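Local atomic coordinates of KLLA0E02245p (Kluyveromyces lactis, PDB entry 4GPS), a protein that removes NAD and N7-methylguanosine caps from the 5' ends of RNAs and degrades RNA from 5' to 3', using a divalent metal cation. Residues 330-333 with 334-337; 363-366 with 367-370; 381-384 with 385-389. All blocks are in the same frame, centred on the assembly; numbering follows the deposited sequence.

Interaction 1: residues 330-333 with 334-337; sequences FRNS and YSNE
Arg331 and Asn336 are brought alongside one another by their first torsions. In Arg331, CG is wedged between the backbone N and the carbonyl carbon (chi1 67°) and the chain runs extended as far as NE; in Asn336, CG stands anti to the carbonyl carbon. The two side chains therefore point the same way, with guanidinium and amide planes only 13° apart. Asn336 OD1 sits at the guanidinium edge, near its plane, 3.6 Å from Arg331 NE, a polar approach that does not amount to a hydrogen bond.

The contact is the turn of a beta hairpin joining strands 325-331 and 338-344. Ser333, Tyr334 and Ser335 have right-handed helical backbone angles, and Asn336 follows with a left-handed conformation (positive phi and psi), the loop as a whole turning the chain back. Two backbone bonds close the loop. Asn332 N gives its hydrogen to Glu337 O over 2.9 Å, nearly straight at 163°, while Asn336 N reaches Asn332 O over 3.0 Å from above the carbonyl plane. Glu337 O also receives a CA-H contact from Arg331 CA at 3.2 Å.

Inside the turn, Ser335 OG accepts from Glu337 N at 3.0 Å, forming an ST turn, and the same hydroxyl oxygen lies 3.1 Å from Asn332 CB. Outside it, Phe330 stacks on His299, Arg331 bonds through its backbone to Ser297, and Asn336 makes a backbone bond with Leu139.

The polar groups at the turn are thus tied mainly by main-chain bonds: Asn332 uses both its N and its O, and the N of Glu337 is taken by a serine hydroxyl. The near-coplanar guanidinium and amide add a longer electrostatic contact, which probably contributes less to holding the loop than these shorter bonds do.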
ATOM      1  N   PHE A 330     -12.911   6.981  13.133  1.00 40.66           N
ATOM      2  CA  PHE A 330     -12.272   8.032  13.912  1.00 41.70           C
ATOM      3  C   PHE A 330     -12.630   7.820  15.357  1.00 41.80           C
ATOM      4  O   PHE A 330     -13.793   7.595  15.698  1.00 43.30           O
ATOM      5  CB  PHE A 330     -12.748   9.415  13.460  1.00 39.60           C
ATOM      6  CG  PHE A 330     -12.420   9.735  12.031  1.00 39.49           C
ATOM      7  CD1 PHE A 330     -13.324   9.469  11.021  1.00 42.30           C
ATOM      8  CD2 PHE A 330     -11.218  10.346  11.697  1.00 41.67           C
ATOM      9  CE1 PHE A 330     -13.034   9.815   9.688  1.00 40.93           C
ATOM     10  CE2 PHE A 330     -10.924  10.689  10.369  1.00 38.47           C
ATOM     11  CZ  PHE A 330     -11.838  10.420   9.371  1.00 35.60           C
ATOM     12  N   ARG A 331     -11.629   7.862  16.213  1.00 41.52           N
ATOM     13  CA  ARG A 331     -11.900   7.673  17.624  1.00 48.38           C
ATOM     14  C   ARG A 331     -11.646   8.965  18.365  1.00 49.33           C
ATOM     15  O   ARG A 331     -10.846   9.778  17.925  1.00 46.63           O
ATOM     16  CB  ARG A 331     -11.021   6.561  18.222  1.00 48.02           C
ATOM     17  CG  ARG A 331      -9.558   6.905  18.265  1.00 48.29           C
ATOM     18  CD  ARG A 331      -8.722   5.821  18.959  1.00 54.04           C
ATOM     19  NE  ARG A 331      -7.340   6.293  19.097  1.00 56.42           N
ATOM     20  CZ  ARG A 331      -6.488   6.409  18.080  1.00 55.94           C
ATOM     21  NH1 ARG A 331      -6.862   6.067  16.846  1.00 50.83           N
ATOM     22  NH2 ARG A 331      -5.278   6.919  18.283  1.00 59.55           N
ATOM     23  N   ASN A 332     -12.354   9.140  19.483  1.00 52.07           N
ATOM     24  CA  ASN A 332     -12.196  10.300  20.361  1.00 53.63           C
ATOM     25  C   ASN A 332     -10.767  10.174  20.913  1.00 55.35           C
ATOM     26  O   ASN A 332     -10.358   9.081  21.323  1.00 53.64           O
ATOM     27  CB  ASN A 332     -13.201  10.197  21.508  1.00 50.39           C
ATOM     28  CG  ASN A 332     -13.207  11.418  22.384  1.00 47.53           C
ATOM     29  OD1 ASN A 332     -13.749  12.455  22.007  1.00 47.55           O
ATOM     30  ND2 ASN A 332     -12.593  11.312  23.558  1.00 44.31           N
ATOM     31  N   SER A 333     -10.005  11.264  20.933  1.00 59.96           N
ATOM     32  CA  SER A 333      -8.622  11.193  21.425  1.00 62.71           C
ATOM     33  C   SER A 333      -8.560  10.778  22.886  1.00 63.57           C
ATOM     34  O   SER A 333      -7.759   9.919  23.257  1.00 66.54           O
ATOM     35  CB  SER A 333      -7.909  12.544  21.265  1.00 65.18           C
ATOM     36  OG  SER A 333      -7.870  12.945  19.898  1.00 75.82           O
ATOM     37  N   TYR A 334      -9.425  11.365  23.706  1.00 61.65           N
ATOM     38  CA  TYR A 334      -9.415  11.080  25.127  1.00 63.12           C
ATOM     39  C   TYR A 334      -9.990   9.743  25.566  1.00 61.10           C
ATOM     40  O   TYR A 334      -9.353   8.983  26.304  1.00 60.22           O
ATOM     41  CB  TYR A 334     -10.152  12.180  25.897  1.00 70.34           C
ATOM     42  CG  TYR A 334     -10.104  11.929  27.386  1.00 80.40           C
ATOM     43  CD1 TYR A 334      -8.876  11.885  28.055  1.00 82.98           C
ATOM     44  CD2 TYR A 334     -11.264  11.629  28.118  1.00 84.06           C
ATOM     45  CE1 TYR A 334      -8.793  11.539  29.410  1.00 87.55           C
ATOM     46  CE2 TYR A 334     -11.190  11.279  29.485  1.00 86.23           C
ATOM     47  CZ  TYR A 334      -9.943  11.235  30.117  1.00 88.36           C
ATOM     48  OH  TYR A 334      -9.819  10.870  31.441  1.00 91.33           O
ATOM     49  N   SER A 335     -11.206   9.477  25.114  1.00 57.24           N
ATOM     50  CA  SER A 335     -11.944   8.282  25.487  1.00 52.18           C
ATOM     51  C   SER A 335     -11.636   7.006  24.728  1.00 52.80           C
ATOM     52  O   SER A 335     -11.972   5.923  25.206  1.00 51.87           O
ATOM     53  CB  SER A 335     -13.415   8.557  25.305  1.00 49.00           C
ATOM     54  OG  SER A 335     -13.728   8.404  23.931  1.00 50.53           O
ATOM     55  N   ASN A 336     -11.019   7.132  23.554  1.00 50.47           N
ATOM     56  CA  ASN A 336     -10.736   5.986  22.694  1.00 51.17           C
ATOM     57  C   ASN A 336     -12.020   5.358  22.129  1.00 52.79           C
ATOM     58  O   ASN A 336     -12.018   4.216  21.627  1.00 54.08           O
ATOM     59  CB  ASN A 336      -9.928   4.926  23.429  1.00 54.94           C
ATOM     60  CG  ASN A 336      -8.476   5.317  23.575  1.00 61.43           C
ATOM     61  OD1 ASN A 336      -7.766   5.555  22.574  1.00 57.22           O
ATOM     62  ND2 ASN A 336      -8.021   5.400  24.826  1.00 60.32           N
ATOM     63  N   GLU A 337     -13.123   6.092  22.194  1.00 46.67           N
ATOM     64  CA  GLU A 337     -14.346   5.540  21.642  1.00 49.09           C
ATOM     65  C   GLU A 337     -14.495   5.820  20.155  1.00 47.76           C
ATOM     66  O   GLU A 337     -14.165   6.917  19.705  1.00 48.80           O
ATOM     67  CB  GLU A 337     -15.543   6.129  22.352  1.00 51.03           C
ATOM     68  CG  GLU A 337     -15.626   5.746  23.790  1.00 60.18           C
ATOM     69  CD  GLU A 337     -16.866   6.303  24.438  1.00 66.40           C
ATOM     70  OE1 GLU A 337     -17.165   5.889  25.582  1.00 69.37           O
ATOM     71  OE2 GLU A 337     -17.536   7.157  23.799  1.00 66.49           O
TER

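Interaction 2: residues 363-366 with 367-370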
ATOM      1  N   GLY A 363       5.425  24.258   2.988  1.00 81.68           N
ATOM      2  CA  GLY A 363       5.801  22.909   3.373  1.00 79.23           C
ATOM      3  C   GLY A 363       7.047  22.405   2.691  1.00 76.29           C
ATOM      4  O   GLY A 363       7.349  22.806   1.575  1.00 75.82           O
ATOM      5  N   LYS A 364       7.747  21.495   3.359  1.00 76.48           N
ATOM      6  CA  LYS A 364       8.997  20.933   2.855  1.00 78.02           C
ATOM      7  C   LYS A 364       8.884  19.736   1.879  1.00 74.82           C
ATOM      8  O   LYS A 364       9.232  19.876   0.696  1.00 83.77           O
ATOM      9  CB  LYS A 364       9.885  20.562   4.054  1.00 83.84           C
ATOM     10  CG  LYS A 364      11.376  20.597   3.774  1.00 91.18           C
ATOM     11  CD  LYS A 364      11.847  21.971   3.280  1.00 94.36           C
ATOM     12  CE  LYS A 364      13.324  21.925   2.855  1.00 96.35           C
ATOM     13  NZ  LYS A 364      13.828  23.188   2.234  1.00 95.74           N
ATOM     14  N   PHE A 365       8.401  18.587   2.358  1.00 60.43           N
ATOM     15  CA  PHE A 365       8.254  17.339   1.569  1.00 51.03           C
ATOM     16  C   PHE A 365       7.363  17.379   0.321  1.00 46.74           C
ATOM     17  O   PHE A 365       6.378  16.640   0.216  1.00 42.42           O
ATOM     18  CB  PHE A 365       7.759  16.209   2.494  1.00 45.51           C
ATOM     19  CG  PHE A 365       8.536  16.114   3.732  1.00 42.04           C
ATOM     20  CD1 PHE A 365       8.246  16.965   4.806  1.00 46.21           C
ATOM     21  CD2 PHE A 365       9.681  15.311   3.782  1.00 44.95           C
ATOM     22  CE1 PHE A 365       9.093  17.033   5.923  1.00 47.47           C
ATOM     23  CE2 PHE A 365      10.546  15.362   4.883  1.00 46.26           C
ATOM     24  CZ  PHE A 365      10.257  16.231   5.967  1.00 46.35           C
ATOM     25  N   TYR A 366       7.725  18.232  -0.622  1.00 44.00           N
ATOM     26  CA  TYR A 366       6.976  18.389  -1.850  1.00 44.49           C
ATOM     27  C   TYR A 366       5.514  18.612  -1.547  1.00 45.59           C
ATOM     28  O   TYR A 366       4.660  18.274  -2.355  1.00 47.81           O
ATOM     29  CB  TYR A 366       7.160  17.153  -2.733  1.00 43.39           C
ATOM     30  CG  TYR A 366       8.604  16.918  -3.027  1.00 40.47           C
ATOM     31  CD1 TYR A 366       9.372  16.098  -2.213  1.00 42.05           C
ATOM     32  CD2 TYR A 366       9.232  17.581  -4.074  1.00 45.02           C
ATOM     33  CE1 TYR A 366      10.745  15.936  -2.429  1.00 46.14           C
ATOM     34  CE2 TYR A 366      10.615  17.437  -4.306  1.00 45.72           C
ATOM     35  CZ  TYR A 366      11.368  16.613  -3.483  1.00 49.46           C
ATOM     36  OH  TYR A 366      12.734  16.467  -3.701  1.00 52.54           O
ATOM     37  N   LYS A 367       5.238  19.201  -0.386  1.00 46.30           N
ATOM     38  CA  LYS A 367       3.865  19.448   0.071  1.00 48.37           C
ATOM     39  C   LYS A 367       2.953  18.206  -0.056  1.00 48.95           C
ATOM     40  O   LYS A 367       1.740  18.332  -0.270  1.00 47.57           O
ATOM     41  CB  LYS A 367       3.255  20.624  -0.679  1.00 47.81           C
ATOM     42  CG  LYS A 367       3.982  21.929  -0.454  1.00 50.03           C
ATOM     43  CD  LYS A 367       3.219  23.082  -1.061  1.00 57.78           C
ATOM     44  CE  LYS A 367       3.727  24.429  -0.557  1.00 63.32           C
ATOM     45  NZ  LYS A 367       2.727  25.502  -0.846  1.00 63.11           N
ATOM     46  N   PHE A 368       3.545  17.015   0.092  1.00 45.87           N
ATOM     47  CA  PHE A 368       2.804  15.747   0.025  1.00 44.66           C
ATOM     48  C   PHE A 368       1.796  15.724  -1.141  1.00 45.87           C
ATOM     49  O   PHE A 368       0.636  15.309  -1.008  1.00 43.52           O
ATOM     50  CB  PHE A 368       2.061  15.489   1.348  1.00 42.21           C
ATOM     51  CG  PHE A 368       2.910  15.671   2.576  1.00 45.20           C
ATOM     52  CD1 PHE A 368       2.943  16.900   3.244  1.00 47.70           C
ATOM     53  CD2 PHE A 368       3.689  14.621   3.064  1.00 40.77           C
ATOM     54  CE1 PHE A 368       3.741  17.082   4.379  1.00 45.52           C
ATOM     55  CE2 PHE A 368       4.487  14.789   4.191  1.00 45.86           C
ATOM     56  CZ  PHE A 368       4.512  16.030   4.852  1.00 48.58           C
ATOM     57  N   ASN A 369       2.248  16.165  -2.302  1.00 46.05           N
ATOM     58  CA  ASN A 369       1.375  16.195  -3.457  1.00 45.10           C
ATOM     59  C   ASN A 369       1.326  14.804  -4.123  1.00 43.94           C
ATOM     60  O   ASN A 369       2.357  14.294  -4.569  1.00 44.46           O
ATOM     61  CB  ASN A 369       1.897  17.248  -4.451  1.00 42.65           C
ATOM     62  CG  ASN A 369       0.886  17.589  -5.530  1.00 45.83           C
ATOM     63  OD1 ASN A 369       0.295  16.708  -6.167  1.00 46.65           O
ATOM     64  ND2 ASN A 369       0.694  18.877  -5.753  1.00 50.00           N
ATOM     65  N   PRO A 370       0.128  14.193  -4.220  1.00 38.42           N
ATOM     66  CA  PRO A 370       0.015  12.873  -4.850  1.00 38.54           C
ATOM     67  C   PRO A 370       0.565  12.876  -6.284  1.00 41.46           C
ATOM     68  O   PRO A 370       0.982  11.833  -6.792  1.00 42.22           O
ATOM     69  CB  PRO A 370      -1.480  12.587  -4.851  1.00 36.95           C
ATOM     70  CG  PRO A 370      -2.051  13.577  -3.898  1.00 42.54           C
ATOM     71  CD  PRO A 370      -1.194  14.773  -3.954  1.00 40.02           C
TER
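A left-handed turn leading into the N-cap of helix 370-393 brings Phe365 and Phe368 together. Tyr366, Lys367 and Phe368 all have positive phi and psi, and two overlapping bonds, each spanning three residues, mark the winding: Phe368 N to Phe365 O at 2.9 Å, with an N-H...O angle of 166°, and Asn369 N to Tyr366 O at 3.2 Å. In both, the donor lies well above the carbonyl plane.

The turn sets the two phenylalanines side by side and pointing the same way. In each, CG is anti to the carbonyl carbon (chi1 -49° in Phe365). Phe365 CB rests over one face of the Phe368 ring, 4.2 Å from its centroid and displaced toward the rim, a CH-pi contact. The rings themselves, 30° from parallel, are slid so far apart that they barely overlap; their centroids are separated by 5.8 Å, and the touch is between Phe365 CD1 and Phe368 CZ at 3.8 Å. Both rings meet helix 305-319: Phe365 makes a cation-pi contact with Arg309, and Phe368 packs on Thr305, Arg308 and Arg309.

Lys367 leaves the turn as an extended chain. Its CE passes 3.9 Å from Gly363 N, and NZ is hydrogen-bonded to Lys361 O, Val359 O and Asn73 OD1, so this ammonium ties the turn both to the preceding chain and to the segment near Asn73.

Asn369 ends the turn and starts the helix. Its OD1 accepts from Asn371 N, the capping bond, while ND2 bonds to the carbonyl oxygens of Val72 and Tyr74; on the turn side, Asn369 CB lies 3.6 Å from Tyr366 O.

Interaction 3: residues 381-384 with 385-389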
ATOM      1  N   PHE A 381      11.489   3.950 -10.364  1.00 38.67           N
ATOM      2  CA  PHE A 381      11.355   2.600 -10.871  1.00 40.96           C
ATOM      3  C   PHE A 381      12.123   2.390 -12.170  1.00 37.95           C
ATOM      4  O   PHE A 381      12.696   1.332 -12.371  1.00 37.32           O
ATOM      5  CB  PHE A 381       9.892   2.171 -10.959  1.00 40.75           C
ATOM      6  CG  PHE A 381       9.397   1.558  -9.689  1.00 34.93           C
ATOM      7  CD1 PHE A 381       9.651   0.227  -9.407  1.00 38.35           C
ATOM      8  CD2 PHE A 381       8.718   2.329  -8.742  1.00 33.34           C
ATOM      9  CE1 PHE A 381       9.228  -0.337  -8.198  1.00 34.83           C
ATOM     10  CE2 PHE A 381       8.302   1.786  -7.551  1.00 32.95           C
ATOM     11  CZ  PHE A 381       8.552   0.447  -7.268  1.00 31.43           C
ATOM     12  N   GLN A 382      12.195   3.417 -13.009  1.00 39.40           N
ATOM     13  CA  GLN A 382      12.932   3.316 -14.256  1.00 43.60           C
ATOM     14  C   GLN A 382      14.414   3.311 -13.893  1.00 46.25           C
ATOM     15  O   GLN A 382      15.203   2.533 -14.426  1.00 49.90           O
ATOM     16  CB  GLN A 382      12.606   4.504 -15.170  1.00 45.51           C
ATOM     17  CG  GLN A 382      13.238   4.438 -16.565  1.00 42.96           C
ATOM     18  CD  GLN A 382      12.814   3.197 -17.347  1.00 45.20           C
ATOM     19  OE1 GLN A 382      11.729   2.668 -17.134  1.00 41.02           O
ATOM     20  NE2 GLN A 382      13.673   2.735 -18.256  1.00 41.84           N
ATOM     21  N   VAL A 383      14.800   4.166 -12.957  1.00 47.18           N
ATOM     22  CA  VAL A 383      16.191   4.199 -12.539  1.00 45.55           C
ATOM     23  C   VAL A 383      16.587   2.823 -11.939  1.00 48.02           C
ATOM     24  O   VAL A 383      17.613   2.237 -12.327  1.00 51.85           O
ATOM     25  CB  VAL A 383      16.410   5.369 -11.542  1.00 46.89           C
ATOM     26  CG1 VAL A 383      17.777   5.276 -10.893  1.00 43.60           C
ATOM     27  CG2 VAL A 383      16.247   6.708 -12.282  1.00 36.52           C
ATOM     28  N   LEU A 384      15.763   2.295 -11.031  1.00 41.60           N
ATOM     29  CA  LEU A 384      16.029   0.992 -10.408  1.00 43.05           C
ATOM     30  C   LEU A 384      16.107  -0.166 -11.419  1.00 43.57           C
ATOM     31  O   LEU A 384      16.974  -1.040 -11.310  1.00 43.86           O
ATOM     32  CB  LEU A 384      14.958   0.655  -9.366  1.00 37.94           C
ATOM     33  CG  LEU A 384      14.991   1.454  -8.073  1.00 42.17           C
ATOM     34  CD1 LEU A 384      13.702   1.279  -7.313  1.00 42.14           C
ATOM     35  CD2 LEU A 384      16.180   1.011  -7.232  1.00 41.75           C
ATOM     36  N   LYS A 385      15.212  -0.169 -12.403  1.00 43.16           N
ATOM     37  CA  LYS A 385      15.207  -1.237 -13.390  1.00 44.02           C
ATOM     38  C   LYS A 385      16.463  -1.240 -14.247  1.00 45.84           C
ATOM     39  O   LYS A 385      17.140  -2.261 -14.363  1.00 46.46           O
ATOM     40  CB  LYS A 385      13.980  -1.127 -14.278  1.00 41.63           C
ATOM     41  CG  LYS A 385      13.801  -2.347 -15.142  1.00 44.22           C
ATOM     42  CD  LYS A 385      14.369  -2.156 -16.515  1.00 47.39           C
ATOM     43  CE  LYS A 385      13.443  -1.318 -17.359  1.00 46.41           C
ATOM     44  NZ  LYS A 385      13.876  -1.376 -18.779  1.00 51.09           N
ATOM     45  N   GLN A 386      16.773  -0.094 -14.846  1.00 47.32           N
ATOM     46  CA  GLN A 386      17.953   0.045 -15.695  1.00 51.83           C
ATOM     47  C   GLN A 386      19.242  -0.313 -14.954  1.00 53.61           C
ATOM     48  O   GLN A 386      20.086  -1.054 -15.470  1.00 52.40           O
ATOM     49  CB  GLN A 386      18.055   1.484 -16.245  1.00 55.47           C
ATOM     50  CG  GLN A 386      17.109   1.764 -17.425  1.00 63.71           C
ATOM     51  CD  GLN A 386      17.306   0.775 -18.581  1.00 70.62           C
ATOM     52  OE1 GLN A 386      18.259   0.896 -19.359  1.00 75.59           O
ATOM     53  NE2 GLN A 386      16.417  -0.225 -18.680  1.00 70.28           N
ATOM     54  N   ASN A 387      19.371   0.195 -13.731  1.00 49.98           N
ATOM     55  CA  ASN A 387      20.557  -0.054 -12.958  1.00 49.02           C
ATOM     56  C   ASN A 387      20.672  -1.448 -12.335  1.00 49.93           C
ATOM     57  O   ASN A 387      21.781  -2.014 -12.278  1.00 46.89           O
ATOM     58  CB  ASN A 387      20.718   1.058 -11.917  1.00 52.21           C
ATOM     59  CG  ASN A 387      21.236   2.349 -12.540  1.00 52.33           C
ATOM     60  OD1 ASN A 387      22.354   2.395 -13.041  1.00 54.84           O
ATOM     61  ND2 ASN A 387      20.426   3.391 -12.519  1.00 54.19           N
ATOM     62  N   LEU A 388      19.571  -2.037 -11.879  1.00 46.99           N
ATOM     63  CA  LEU A 388      19.737  -3.378 -11.323  1.00 49.82           C
ATOM     64  C   LEU A 388      20.064  -4.329 -12.465  1.00 51.75           C
ATOM     65  O   LEU A 388      20.835  -5.273 -12.275  1.00 53.75           O
ATOM     66  CB  LEU A 388      18.496  -3.855 -10.559  1.00 45.38           C
ATOM     67  CG  LEU A 388      18.332  -3.104  -9.241  1.00 47.81           C
ATOM     68  CD1 LEU A 388      16.951  -3.262  -8.713  1.00 49.62           C
ATOM     69  CD2 LEU A 388      19.335  -3.618  -8.258  1.00 46.75           C
ATOM     70  N   LEU A 389      19.511  -4.085 -13.654  1.00 50.41           N
ATOM     71  CA  LEU A 389      19.805  -4.978 -14.770  1.00 53.91           C
ATOM     72  C   LEU A 389      21.249  -4.790 -15.225  1.00 57.83           C
ATOM     73  O   LEU A 389      21.951  -5.764 -15.481  1.00 58.20           O
ATOM     74  CB  LEU A 389      18.860  -4.735 -15.941  1.00 50.69           C
ATOM     75  CG  LEU A 389      17.414  -5.135 -15.672  1.00 51.82           C
ATOM     76  CD1 LEU A 389      16.627  -4.945 -16.941  1.00 43.44           C
ATOM     77  CD2 LEU A 389      17.347  -6.581 -15.184  1.00 47.28           C
TER
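The side-chain amides of Gln382 and Gln386 lie side by side on helix 370-393, their planes 10° apart, with Gln382 NE2 3.7 Å from Gln386 CG. A third amide, that of Asn387, turns back along the helix toward Val383: its CG is anti to the carbonyl carbon (chi1 -76°), which places ND2 3.0 Å from Val383 O, with that oxygen 24° out of the amide plane. Asn387 ND2 is also 3.6 Å from Val383 CG1, so the amide meets both a carbonyl and a methyl.

Val383 O takes two bonds from the same residue, since Asn387 N reaches it at 3.0 Å and ND2 comes from the opposite face of the carbonyl plane. With an alanine in place of Asn387 the backbone bond would remain, but Val383 O would probably lose its second donor and the Val383 CG1 methyl the amide that packs beside it.

Leu384 and Leu388 form an apolar side that packs on Leu410 and Ile412 of strand 409-414, with Leu384 CB and Leu388 CD1 4.4 Å apart. Lys385 NZ forms a salt bridge with Glu272 OE1, which also accepts from Gln382 NE2, so the helix is held by this shared carboxylate and by leucine packing.

The three contacts follow one another along the chain without touching, and all are local. Interaction 1 is a hairpin turn at the surface, interaction 2 the turn that starts helix 370-393, and interaction 3 lies farther along that same helix, its centre about 25 Å from that of interaction 2. Interactions 1 and 3 lie on opposite sides of the chain's centre, with centres about 45 Å apart. Interaction 1 comes nearest to an annotated site: the side chain of Phe330 is about 8 Å from that of Lys295, which probably binds substrate, and about 11 Å from that of the metal-binding Ile294. Interactions 2 and 3 lie away from these sites.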